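Local coordinates for major Capsid Protein VP1 (Chimpanzee polyomavirus Bob, PDB 6Y9I), which assembles into the pentameric capsomers of the polyomavirus outer shell and probably binds glycan receptors on the host cell surface, at residues 11-16 and 85-90; 63-68 and 258-263; 92-97 and 135-140. All blocks are in the same frame, centred on the assembly; numbering follows the deposited sequence.

All three contacts belong to the jelly-roll beta sandwich of VP1 but lie at different depths. Contact 2 is fully buried, near the chain's centre; contacts 1 and 3 are partly buried, contact 1 the more peripheral, its centre about 30 Å from the chain's centre, with Ile12 exposed. Strand 87-98 serves both contact 1, at its start, and contact 3, farther along. Contact 3 reaches strand 131-138, the sheet neighbour of strand 252-265 used in contact 2. The chemistry follows place: sulfur against aliphatic carbon beside a charged cluster in contact 1, wholly apolar touches in contact 2, and methyl and thiol groups against an aromatic ring in contact 3.

Contact 1 of 3, residues 11-16 and 85-90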
ATOM      1  N   ASN A  11      18.826  37.701  -4.471  1.00 35.74           N
ATOM      2  CA  ASN A  11      17.813  37.518  -5.545  1.00 40.48           C
ATOM      3  C   ASN A  11      18.264  36.388  -6.490  1.00 33.39           C
ATOM      4  O   ASN A  11      19.457  36.280  -6.743  1.00 29.00           O
ATOM      5  CB  ASN A  11      17.591  38.823  -6.327  1.00 42.97           C
ATOM      6  CG  ASN A  11      17.540  40.047  -5.435  1.00 54.71           C
ATOM      7  OD1 ASN A  11      16.461  40.568  -5.132  1.00 57.59           O
ATOM      8  ND2 ASN A  11      18.706  40.506  -4.991  1.00 54.83           N
ATOM      9  N   ILE A  12      17.322  35.605  -7.018  1.00 33.86           N
ATOM     10  CA  ILE A  12      17.531  34.763  -8.237  1.00 36.31           C
ATOM     11  C   ILE A  12      17.986  35.685  -9.374  1.00 36.85           C
ATOM     12  O   ILE A  12      17.373  36.760  -9.552  1.00 38.25           O
ATOM     13  CB  ILE A  12      16.251  33.993  -8.606  1.00 34.65           C
ATOM     14  CG1 ILE A  12      15.865  33.010  -7.498  1.00 37.83           C
ATOM     15  CG2 ILE A  12      16.419  33.326  -9.967  1.00 33.72           C
ATOM     16  CD1 ILE A  12      14.366  32.825  -7.283  1.00 39.34           C
ATOM     17  N   ILE A  13      19.052  35.317 -10.077  1.00 33.40           N
ATOM     18  CA  ILE A  13      19.573  36.052 -11.262  1.00 38.13           C
ATOM     19  C   ILE A  13      18.762  35.643 -12.497  1.00 44.56           C
ATOM     20  O   ILE A  13      18.518  34.431 -12.690  1.00 42.66           O
ATOM     21  CB  ILE A  13      21.086  35.795 -11.420  1.00 39.73           C
ATOM     22  CG1 ILE A  13      21.832  36.480 -10.276  1.00 39.66           C
ATOM     23  CG2 ILE A  13      21.577  36.232 -12.781  1.00 41.64           C
ATOM     24  CD1 ILE A  13      23.313  36.516 -10.427  1.00 44.98           C
ATOM     25  N   THR A  14      18.356  36.628 -13.300  1.00 43.79           N
ATOM     26  CA  THR A  14      17.518  36.421 -14.506  1.00 52.77           C
ATOM     27  C   THR A  14      18.360  36.749 -15.735  1.00 52.94           C
ATOM     28  O   THR A  14      19.526  37.155 -15.569  1.00 57.15           O
ATOM     29  CB  THR A  14      16.227  37.246 -14.441  1.00 54.16           C
ATOM     30  OG1 THR A  14      16.574  38.621 -14.260  1.00 57.38           O
ATOM     31  CG2 THR A  14      15.307  36.801 -13.328  1.00 54.58           C
ATOM     32  N   GLY A  15      17.785  36.563 -16.919  1.00 60.31           N
ATOM     33  CA  GLY A  15      18.461  36.835 -18.197  1.00 64.92           C
ATOM     34  C   GLY A  15      18.980  35.549 -18.825  1.00 68.98           C
ATOM     35  O   GLY A  15      18.752  34.454 -18.310  1.00 61.82           O
ATOM     36  N   PRO A  16      19.659  35.655 -19.986  1.00 73.69           N
ATOM     37  CA  PRO A  16      20.140  34.472 -20.696  1.00 70.48           C
ATOM     38  C   PRO A  16      21.398  33.884 -20.029  1.00 60.29           C
ATOM     39  O   PRO A  16      22.144  34.617 -19.381  1.00 57.43           O
ATOM     40  CB  PRO A  16      20.393  35.008 -22.116  1.00 74.21           C
ATOM     41  CG  PRO A  16      20.743  36.475 -21.909  1.00 77.10           C
ATOM     42  CD  PRO A  16      19.969  36.916 -20.683  1.00 73.15           C
ATOM     43  N   THR A  85      28.093  41.273  -9.365  1.00 59.90           N
ATOM     44  CA  THR A  85      27.281  40.525  -8.366  1.00 54.60           C
ATOM     45  C   THR A  85      27.938  39.170  -8.075  1.00 46.18           C
ATOM     46  O   THR A  85      28.257  38.452  -9.035  1.00 42.07           O
ATOM     47  CB  THR A  85      25.844  40.320  -8.865  1.00 57.99           C
ATOM     48  OG1 THR A  85      25.489  41.401  -9.730  1.00 64.72           O
ATOM     49  CG2 THR A  85      24.854  40.211  -7.726  1.00 58.42           C
ATOM     50  N   LEU A  86      28.143  38.847  -6.800  1.00 42.13           N
ATOM     51  CA  LEU A  86      28.707  37.540  -6.386  1.00 46.19           C
ATOM     52  C   LEU A  86      27.631  36.475  -6.599  1.00 42.40           C
ATOM     53  O   LEU A  86      26.534  36.655  -6.051  1.00 41.00           O
ATOM     54  CB  LEU A  86      29.132  37.601  -4.914  1.00 45.23           C
ATOM     55  CG  LEU A  86      29.941  36.395  -4.430  1.00 47.28           C
ATOM     56  CD1 LEU A  86      31.259  36.269  -5.186  1.00 47.52           C
ATOM     57  CD2 LEU A  86      30.197  36.477  -2.935  1.00 47.50           C
ATOM     58  N   MET A  87      27.937  35.394  -7.323  1.00 41.20           N
ATOM     59  CA  MET A  87      26.919  34.364  -7.688  1.00 40.05           C
ATOM     60  C   MET A  87      27.300  32.967  -7.155  1.00 37.57           C
ATOM     61  O   MET A  87      28.492  32.688  -6.979  1.00 32.37           O
ATOM     62  CB  MET A  87      26.749  34.327  -9.209  1.00 41.49           C
ATOM     63  CG  MET A  87      26.471  35.709  -9.806  1.00 47.11           C
ATOM     64  SD  MET A  87      26.159  35.684 -11.587  1.00 47.12           S
ATOM     65  CE  MET A  87      27.782  35.215 -12.182  1.00 49.87           C
ATOM     66  N   MET A  88      26.300  32.129  -6.885  1.00 31.49           N
ATOM     67  CA  MET A  88      26.462  30.658  -6.720  1.00 30.92           C
ATOM     68  C   MET A  88      25.393  29.949  -7.545  1.00 27.87           C
ATOM     69  O   MET A  88      24.281  30.499  -7.752  1.00 28.83           O
ATOM     70  CB  MET A  88      26.329  30.211  -5.261  1.00 33.34           C
ATOM     71  CG  MET A  88      27.400  30.759  -4.356  1.00 34.77           C
ATOM     72  SD  MET A  88      27.056  30.369  -2.639  1.00 37.88           S
ATOM     73  CE  MET A  88      27.899  28.795  -2.509  1.00 40.06           C
ATOM     74  N   TRP A  89      25.737  28.766  -8.032  1.00 28.45           N
ATOM     75  CA  TRP A  89      24.756  27.810  -8.587  1.00 26.31           C
ATOM     76  C   TRP A  89      23.825  27.345  -7.475  1.00 24.94           C
ATOM     77  O   TRP A  89      24.306  26.986  -6.409  1.00 22.54           O
ATOM     78  CB  TRP A  89      25.474  26.663  -9.263  1.00 27.24           C
ATOM     79  CG  TRP A  89      26.122  27.073 -10.544  1.00 26.40           C
ATOM     80  CD1 TRP A  89      27.458  27.120 -10.815  1.00 26.21           C
ATOM     81  CD2 TRP A  89      25.442  27.477 -11.745  1.00 26.84           C
ATOM     82  NE1 TRP A  89      27.664  27.520 -12.110  1.00 26.55           N
ATOM     83  CE2 TRP A  89      26.444  27.734 -12.708  1.00 27.09           C
ATOM     84  CE3 TRP A  89      24.089  27.635 -12.099  1.00 25.09           C
ATOM     85  CZ2 TRP A  89      26.132  28.160 -13.995  1.00 27.39           C
ATOM     86  CZ3 TRP A  89      23.790  28.042 -13.380  1.00 26.53           C
ATOM     87  CH2 TRP A  89      24.796  28.312 -14.308  1.00 27.46           C
ATOM     88  N   GLU A  90      22.519  27.374  -7.751  1.00 26.58           N
ATOM     89  CA  GLU A  90      21.456  26.895  -6.842  1.00 25.42           C
ATOM     90  C   GLU A  90      20.764  25.708  -7.508  1.00 23.96           C
ATOM     91  O   GLU A  90      20.172  25.907  -8.574  1.00 21.23           O
ATOM     92  CB  GLU A  90      20.481  28.032  -6.559  1.00 26.97           C
ATOM     93  CG  GLU A  90      19.367  27.687  -5.618  1.00 26.77           C
ATOM     94  CD  GLU A  90      18.266  28.732  -5.600  1.00 27.74           C
ATOM     95  OE1 GLU A  90      18.391  29.746  -6.325  1.00 27.07           O
ATOM     96  OE2 GLU A  90      17.268  28.533  -4.858  1.00 28.86           O
TER
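Ile13 and Met87 make the tight part of this contact, where the delta methyl of one presses into the thioether arm of the other. Ile13 CD1 lies 3.2 Å from Met87 SD and 3.3 Å from Met87 CG, both shorter than usual van der Waals contact, so the fit is tight and perhaps strained, and the exact values are doubtful. The two side chains cross at about a right angle, so that one methyl meets the arm and the chains do not lie alongside each other. Ile13 is extended at its far end (chi2 -170°), which carries CD1 out to the sulfur, while the methionine chain bends at its last torsion (chi3 -68°) and turns CE aside. Unbranched, flexible and polarisable, methionine can bring both CG and SD against a methyl, and isoleucine supplies the apolar CD1 arm.

The other half is much looser. Ile12, exposed to solvent, brings its CG1 only to 4.3 Å from Glu90 OE1, a distant brush between a hydrocarbon and a carboxylate. Glu90 itself is buried, and its charge is met elsewhere: OE1 forms salt bridges with Arg286 and Arg288, while OE2 accepts a hydrogen bond from the backbone N of Gly245. Ile12 also packs on those two arginines.

The backbones are far apart, with 8.3 Å between Ile13 CA and Met87 CA, because another strand runs between them. Strand 272-291 pairs antiparallel with both strand 8-26 and strand 87-98, bonding through its backbone to Ile13 at Lys287 and to Met88 at Arg288; the contact therefore reaches over this middle strand of the sheet.

Contact 2 of 3, residues 63-68 and 258-263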
ATOM      1  N   GLN A  63      31.487  -7.322   1.840  1.00 23.30           N
ATOM      2  CA  GLN A  63      30.182  -7.860   2.343  1.00 23.13           C
ATOM      3  C   GLN A  63      29.249  -6.741   2.817  1.00 23.46           C
ATOM      4  O   GLN A  63      28.168  -7.090   3.393  1.00 20.77           O
ATOM      5  CB  GLN A  63      30.383  -8.819   3.524  1.00 22.61           C
ATOM      6  CG  GLN A  63      31.208 -10.036   3.175  1.00 25.26           C
ATOM      7  CD  GLN A  63      31.478 -10.870   4.399  1.00 25.57           C
ATOM      8  OE1 GLN A  63      32.284 -10.501   5.250  1.00 28.90           O
ATOM      9  NE2 GLN A  63      30.751 -11.964   4.523  1.00 25.23           N
ATOM     10  N   MET A  64      29.635  -5.470   2.655  1.00 22.18           N
ATOM     11  CA  MET A  64      28.905  -4.323   3.265  1.00 22.84           C
ATOM     12  C   MET A  64      28.575  -3.321   2.169  1.00 23.08           C
ATOM     13  O   MET A  64      29.460  -2.640   1.631  1.00 24.70           O
ATOM     14  CB  MET A  64      29.724  -3.656   4.359  1.00 25.04           C
ATOM     15  CG  MET A  64      30.197  -4.624   5.417  1.00 27.77           C
ATOM     16  SD  MET A  64      31.087  -3.753   6.721  1.00 30.58           S
ATOM     17  CE  MET A  64      29.705  -3.097   7.641  1.00 28.54           C
ATOM     18  N   PRO A  65      27.305  -3.295   1.702  1.00 22.08           N
ATOM     19  CA  PRO A  65      26.899  -2.302   0.708  1.00 20.71           C
ATOM     20  C   PRO A  65      27.186  -0.894   1.227  1.00 19.48           C
ATOM     21  O   PRO A  65      27.026  -0.614   2.424  1.00 19.76           O
ATOM     22  CB  PRO A  65      25.410  -2.609   0.485  1.00 21.20           C
ATOM     23  CG  PRO A  65      25.281  -4.076   0.861  1.00 21.36           C
ATOM     24  CD  PRO A  65      26.244  -4.267   2.003  1.00 21.23           C
ATOM     25  N   GLN A  66      27.605  -0.033   0.309  1.00 20.90           N
ATOM     26  CA  GLN A  66      28.131   1.318   0.600  1.00 20.47           C
ATOM     27  C   GLN A  66      27.370   2.356  -0.228  1.00 19.89           C
ATOM     28  O   GLN A  66      26.818   2.018  -1.279  1.00 22.06           O
ATOM     29  CB  GLN A  66      29.627   1.364   0.263  1.00 20.08           C
ATOM     30  CG  GLN A  66      30.494   0.480   1.164  1.00 21.95           C
ATOM     31  CD  GLN A  66      31.583  -0.279   0.418  1.00 25.28           C
ATOM     32  OE1 GLN A  66      32.148   0.207  -0.574  1.00 27.05           O
ATOM     33  NE2 GLN A  66      31.886  -1.489   0.890  1.00 22.29           N
ATOM     34  N   TYR A  67      27.407   3.593   0.218  1.00 20.45           N
ATOM     35  CA  TYR A  67      26.853   4.740  -0.527  1.00 20.82           C
ATOM     36  C   TYR A  67      27.761   5.048  -1.702  1.00 21.71           C
ATOM     37  O   TYR A  67      28.994   4.952  -1.587  1.00 22.67           O
ATOM     38  CB  TYR A  67      26.727   5.967   0.367  1.00 19.97           C
ATOM     39  CG  TYR A  67      25.674   5.838   1.426  1.00 20.00           C
ATOM     40  CD1 TYR A  67      24.338   6.028   1.133  1.00 22.01           C
ATOM     41  CD2 TYR A  67      26.020   5.542   2.726  1.00 21.05           C
ATOM     42  CE1 TYR A  67      23.372   5.960   2.126  1.00 23.23           C
ATOM     43  CE2 TYR A  67      25.073   5.444   3.725  1.00 21.81           C
ATOM     44  CZ  TYR A  67      23.736   5.653   3.427  1.00 22.96           C
ATOM     45  OH  TYR A  67      22.796   5.550   4.428  1.00 22.27           O
ATOM     46  N   SER A  68      27.139   5.474  -2.777  1.00 21.34           N
ATOM     47  CA  SER A  68      27.791   6.032  -3.975  1.00 22.51           C
ATOM     48  C   SER A  68      27.816   7.549  -3.821  1.00 22.65           C
ATOM     49  O   SER A  68      26.893   8.076  -3.205  1.00 22.75           O
ATOM     50  CB  SER A  68      27.070   5.611  -5.206  1.00 25.74           C
ATOM     51  OG  SER A  68      27.002   4.200  -5.265  1.00 27.71           O
ATOM     52  N   ALA A 258      22.235   5.303  -2.754  1.00 22.35           N
ATOM     53  CA  ALA A 258      22.291   3.887  -2.335  1.00 24.18           C
ATOM     54  C   ALA A 258      21.048   3.202  -2.893  1.00 22.73           C
ATOM     55  O   ALA A 258      19.983   3.725  -2.650  1.00 23.82           O
ATOM     56  CB  ALA A 258      22.352   3.788  -0.844  1.00 24.73           C
ATOM     57  N   ASP A 259      21.202   2.144  -3.678  1.00 21.56           N
ATOM     58  CA  ASP A 259      20.036   1.429  -4.232  1.00 22.62           C
ATOM     59  C   ASP A 259      20.256  -0.062  -4.110  1.00 21.75           C
ATOM     60  O   ASP A 259      20.601  -0.659  -5.121  1.00 24.49           O
ATOM     61  CB  ASP A 259      19.790   1.838  -5.673  1.00 22.03           C
ATOM     62  CG  ASP A 259      19.279   3.259  -5.734  1.00 24.44           C
ATOM     63  OD1 ASP A 259      18.114   3.461  -5.324  1.00 23.54           O
ATOM     64  OD2 ASP A 259      20.078   4.162  -6.132  1.00 21.92           O
ATOM     65  N   ILE A 260      20.004  -0.616  -2.922  1.00 20.93           N
ATOM     66  CA  ILE A 260      19.912  -2.086  -2.728  1.00 20.16           C
ATOM     67  C   ILE A 260      18.523  -2.533  -3.219  1.00 19.99           C
ATOM     68  O   ILE A 260      17.516  -2.076  -2.650  1.00 19.27           O
ATOM     69  CB  ILE A 260      20.144  -2.468  -1.263  1.00 19.88           C
ATOM     70  CG1 ILE A 260      21.524  -2.001  -0.779  1.00 20.73           C
ATOM     71  CG2 ILE A 260      19.946  -3.969  -1.098  1.00 20.57           C
ATOM     72  CD1 ILE A 260      21.739  -2.279   0.680  1.00 22.80           C
ATOM     73  N   CYS A 261      18.470  -3.382  -4.239  1.00 20.28           N
ATOM     74  CA  CYS A 261      17.208  -3.817  -4.903  1.00 20.96           C
ATOM     75  C   CYS A 261      16.753  -5.164  -4.347  1.00 20.72           C
ATOM     76  O   CYS A 261      15.645  -5.577  -4.649  1.00 22.28           O
ATOM     77  CB  CYS A 261      17.400  -3.804  -6.409  1.00 23.76           C
ATOM     78  SG  CYS A 261      17.673  -2.113  -7.019  1.00 30.19           S
ATOM     79  N   GLY A 262      17.574  -5.808  -3.513  1.00 20.55           N
ATOM     80  CA  GLY A 262      17.239  -7.081  -2.856  1.00 21.23           C
ATOM     81  C   GLY A 262      18.473  -7.939  -2.752  1.00 21.37           C
ATOM     82  O   GLY A 262      19.579  -7.387  -2.867  1.00 21.85           O
ATOM     83  N   VAL A 263      18.282  -9.242  -2.580  1.00 20.65           N
ATOM     84  CA  VAL A 263      19.357 -10.243  -2.405  1.00 21.74           C
ATOM     85  C   VAL A 263      19.099 -11.392  -3.374  1.00 21.79           C
ATOM     86  O   VAL A 263      17.918 -11.666  -3.739  1.00 18.12           O
ATOM     87  CB  VAL A 263      19.430 -10.752  -0.951  1.00 20.36           C
ATOM     88  CG1 VAL A 263      19.576  -9.605   0.027  1.00 21.26           C
ATOM     89  CG2 VAL A 263      18.213 -11.597  -0.586  1.00 23.51           C
TER
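Ala258 gives up the most surface here, and its methyl is received by the ring of Tyr67. Ala258 CB lies 3.6 Å from Tyr67 CD1 and 3.8 Å from Tyr67 CE1, approaching the ring obliquely at its CD1-CE1 side. The small methyl suits a place where the main chains come near: Ala258 CA and Tyr67 CA are 5.0 Å apart. The tyrosine has CG anti to its carbonyl carbon (chi1 -69°), and from there the ring reaches past Ala258 to deliver its buried hydroxyl to the carbonyl oxygen of Trp202 and the hydroxyl of Tyr132. Tyrosine thus serves twice, with carbon against the strand and a polar tip satisfied beyond it.

Ile260 and Pro65 form the second touch. Ile260 CD1 stands 3.7 Å from Pro65 CB and 4.0 Å from Pro65 CG, the isoleucine chain crossing the pyrrolidine ring at about a right angle. The compact ring offers a rigid apolar surface, and the isoleucine's CG1-CD1 arm spans much of the 7.8 Å between Ile260 CA and Pro65 CA.

Both Pro65 and Ile260 also pack on Tyr274 of strand 272-291, and Ile260 meets Ile105 of a second subunit of the pentamer. The loop draws in toward its end, where Ser68 bonds through its backbone to Ala257 and strand 68-73 begins its antiparallel pairing with strand 252-265.

Contact 3 of 3, residues 92-97 and 135-140; sequences VSCKTE and FAVGGE
The contact lies between the two facing sheets of the jelly-roll sandwich, partly buried: two strands from these layers fill the gap with side chains, and a CH-pi contact carries much of it. Thr96 CG2 is poised 3.4 Å from the centroid of the Phe135 ring, only 6° off the ring normal, so that the methyl looks straight down on one face. Its distances to the ring carbons are accordingly almost uniform, with 3.6 Å from Thr96 CG2 to Phe135 CZ.

Threonine suits this place because its two branches can serve opposite needs. With OG1 anti to the backbone N (chi1 -172°), CG2 is set between the backbone N and the carbonyl carbon, from where it reaches the ring, while the hydroxyl is engaged by the carbonyl oxygen of Tyr280 and by Arg279 NH1.

Cys94, two residues earlier on the same side of its strand, adds a sulfur-aromatic contact. Its SG is 3.9 Å from Phe135 CE1 but stands well off the ring axis, the line from the centroid to the sulfur being 67° from the normal. The small thiol also makes a lighter touch on Val137, 4.2 Å from SG to Val137 CG2.

The axes of segments 92-97 and 135-138 run 9.4 Å apart at closest approach, too far for backbone pairing. Phe135 also stacks on Phe215 of strand 212-219. Strand 87-98 pairs with strand 236-237, whose Thr236 touches Cys94 and Phe135, and with strand 272-291, the latter pairing interrupted by a classic bulge where Val92 and Ser93 face Thr284; strand 131-138 lies between strands 212-219 and 252-265.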
ATOM      1  N   VAL A  92      17.804  23.440  -8.184  1.00 24.32           N
ATOM      2  CA  VAL A  92      16.350  23.756  -8.078  1.00 25.45           C
ATOM      3  C   VAL A  92      15.523  22.468  -8.160  1.00 23.67           C
ATOM      4  O   VAL A  92      14.514  22.347  -7.433  1.00 24.53           O
ATOM      5  CB  VAL A  92      15.910  24.817  -9.111  1.00 29.87           C
ATOM      6  CG1 VAL A  92      16.615  26.146  -8.870  1.00 30.49           C
ATOM      7  CG2 VAL A  92      16.108  24.377 -10.545  1.00 33.56           C
ATOM      8  N   SER A  93      15.922  21.526  -8.998  1.00 23.66           N
ATOM      9  CA  SER A  93      15.098  20.325  -9.245  1.00 28.37           C
ATOM     10  C   SER A  93      15.976  19.244  -9.854  1.00 27.34           C
ATOM     11  O   SER A  93      17.050  19.553 -10.430  1.00 25.92           O
ATOM     12  CB  SER A  93      13.899  20.655 -10.131  1.00 25.28           C
ATOM     13  OG  SER A  93      14.333  20.956 -11.435  1.00 26.39           O
ATOM     14  N   CYS A  94      15.539  18.007  -9.743  1.00 27.86           N
ATOM     15  CA  CYS A  94      16.276  16.920 -10.415  1.00 28.27           C
ATOM     16  C   CYS A  94      15.320  15.853 -10.926  1.00 28.94           C
ATOM     17  O   CYS A  94      14.246  15.676 -10.343  1.00 27.61           O
ATOM     18  CB  CYS A  94      17.323  16.348  -9.478  1.00 30.19           C
ATOM     19  SG  CYS A  94      16.618  15.511  -8.050  1.00 36.24           S
ATOM     20  N   LYS A  95      15.742  15.151 -11.973  1.00 25.35           N
ATOM     21  CA  LYS A  95      15.127  13.876 -12.362  1.00 26.70           C
ATOM     22  C   LYS A  95      16.113  12.804 -11.940  1.00 25.38           C
ATOM     23  O   LYS A  95      17.311  12.957 -12.173  1.00 25.78           O
ATOM     24  CB  LYS A  95      14.802  13.867 -13.849  1.00 28.28           C
ATOM     25  CG  LYS A  95      13.675  14.806 -14.218  1.00 33.74           C
ATOM     26  CD  LYS A  95      13.089  14.478 -15.558  1.00 37.02           C
ATOM     27  CE  LYS A  95      11.973  15.413 -15.944  1.00 40.27           C
ATOM     28  NZ  LYS A  95      11.603  15.173 -17.361  1.00 42.68           N
ATOM     29  N   THR A  96      15.630  11.794 -11.250  1.00 21.28           N
ATOM     30  CA  THR A  96      16.496  10.669 -10.859  1.00 22.21           C
ATOM     31  C   THR A  96      15.773   9.378 -11.221  1.00 22.39           C
ATOM     32  O   THR A  96      14.528   9.327 -11.165  1.00 20.66           O
ATOM     33  CB  THR A  96      16.958  10.811  -9.402  1.00 22.51           C
ATOM     34  OG1 THR A  96      17.923   9.789  -9.194  1.00 23.29           O
ATOM     35  CG2 THR A  96      15.836  10.671  -8.397  1.00 23.51           C
ATOM     36  N   GLU A  97      16.534   8.370 -11.592  1.00 19.93           N
ATOM     37  CA  GLU A  97      15.961   7.105 -12.060  1.00 22.45           C
ATOM     38  C   GLU A  97      16.886   5.967 -11.663  1.00 21.18           C
ATOM     39  O   GLU A  97      18.108   6.098 -11.859  1.00 19.70           O
ATOM     40  CB  GLU A  97      15.832   7.156 -13.574  1.00 25.60           C
ATOM     41  CG  GLU A  97      15.293   5.885 -14.139  1.00 29.60           C
ATOM     42  CD  GLU A  97      13.840   6.013 -14.504  1.00 36.66           C
ATOM     43  OE1 GLU A  97      13.067   6.515 -13.645  1.00 41.31           O
ATOM     44  OE2 GLU A  97      13.508   5.641 -15.659  1.00 40.28           O
ATOM     45  N   PHE A 135      18.633   8.915  -2.508  1.00 22.38           N
ATOM     46  CA  PHE A 135      19.379   9.825  -3.397  1.00 23.20           C
ATOM     47  C   PHE A 135      19.419  11.168  -2.659  1.00 21.12           C
ATOM     48  O   PHE A 135      18.524  11.463  -1.805  1.00 22.99           O
ATOM     49  CB  PHE A 135      18.765   9.821  -4.799  1.00 22.83           C
ATOM     50  CG  PHE A 135      17.492  10.613  -4.930  1.00 24.30           C
ATOM     51  CD1 PHE A 135      17.535  11.962  -5.246  1.00 24.86           C
ATOM     52  CD2 PHE A 135      16.253  10.010  -4.752  1.00 25.79           C
ATOM     53  CE1 PHE A 135      16.366  12.697  -5.359  1.00 25.33           C
ATOM     54  CE2 PHE A 135      15.080  10.743  -4.879  1.00 25.41           C
ATOM     55  CZ  PHE A 135      15.145  12.084  -5.191  1.00 24.70           C
ATOM     56  N   ALA A 136      20.483  11.910  -2.893  1.00 19.85           N
ATOM     57  CA  ALA A 136      20.715  13.228  -2.281  1.00 20.03           C
ATOM     58  C   ALA A 136      21.392  14.123  -3.310  1.00 19.70           C
ATOM     59  O   ALA A 136      22.199  13.647  -4.148  1.00 18.60           O
ATOM     60  CB  ALA A 136      21.536  13.112  -1.018  1.00 19.44           C
ATOM     61  N   VAL A 137      21.047  15.389  -3.234  1.00 21.01           N
ATOM     62  CA  VAL A 137      21.667  16.473  -4.043  1.00 21.06           C
ATOM     63  C   VAL A 137      21.982  17.614  -3.080  1.00 19.67           C
ATOM     64  O   VAL A 137      21.068  18.024  -2.320  1.00 21.29           O
ATOM     65  CB  VAL A 137      20.705  16.888  -5.171  1.00 20.87           C
ATOM     66  CG1 VAL A 137      21.290  18.032  -5.974  1.00 21.64           C
ATOM     67  CG2 VAL A 137      20.350  15.702  -6.059  1.00 20.86           C
ATOM     68  N   GLY A 138      23.234  18.070  -3.072  1.00 20.08           N
ATOM     69  CA  GLY A 138      23.681  19.150  -2.203  1.00 20.95           C
ATOM     70  C   GLY A 138      24.843  19.944  -2.766  1.00 22.49           C
ATOM     71  O   GLY A 138      25.484  19.547  -3.804  1.00 21.03           O
ATOM     72  N   GLY A 139      25.099  21.062  -2.097  1.00 21.41           N
ATOM     73  CA  GLY A 139      26.131  22.021  -2.504  1.00 21.58           C
ATOM     74  C   GLY A 139      27.404  21.723  -1.758  1.00 22.85           C
ATOM     75  O   GLY A 139      28.372  22.500  -1.864  1.00 25.81           O
ATOM     76  N   GLU A 140      27.380  20.649  -0.976  1.00 23.92           N
ATOM     77  CA  GLU A 140      28.583  20.123  -0.277  1.00 25.25           C
ATOM     78  C   GLU A 140      28.320  18.669   0.070  1.00 25.02           C
ATOM     79  O   GLU A 140      27.187  18.213  -0.101  1.00 22.12           O
ATOM     80  CB  GLU A 140      28.833  20.967   0.962  1.00 29.25           C
ATOM     81  CG  GLU A 140      27.733  20.877   1.988  1.00 30.97           C
ATOM     82  CD  GLU A 140      27.710  22.088   2.882  1.00 38.12           C
ATOM     83  OE1 GLU A 140      28.016  21.916   4.068  1.00 46.46           O
ATOM     84  OE2 GLU A 140      27.402  23.204   2.385  1.00 34.45           O
TER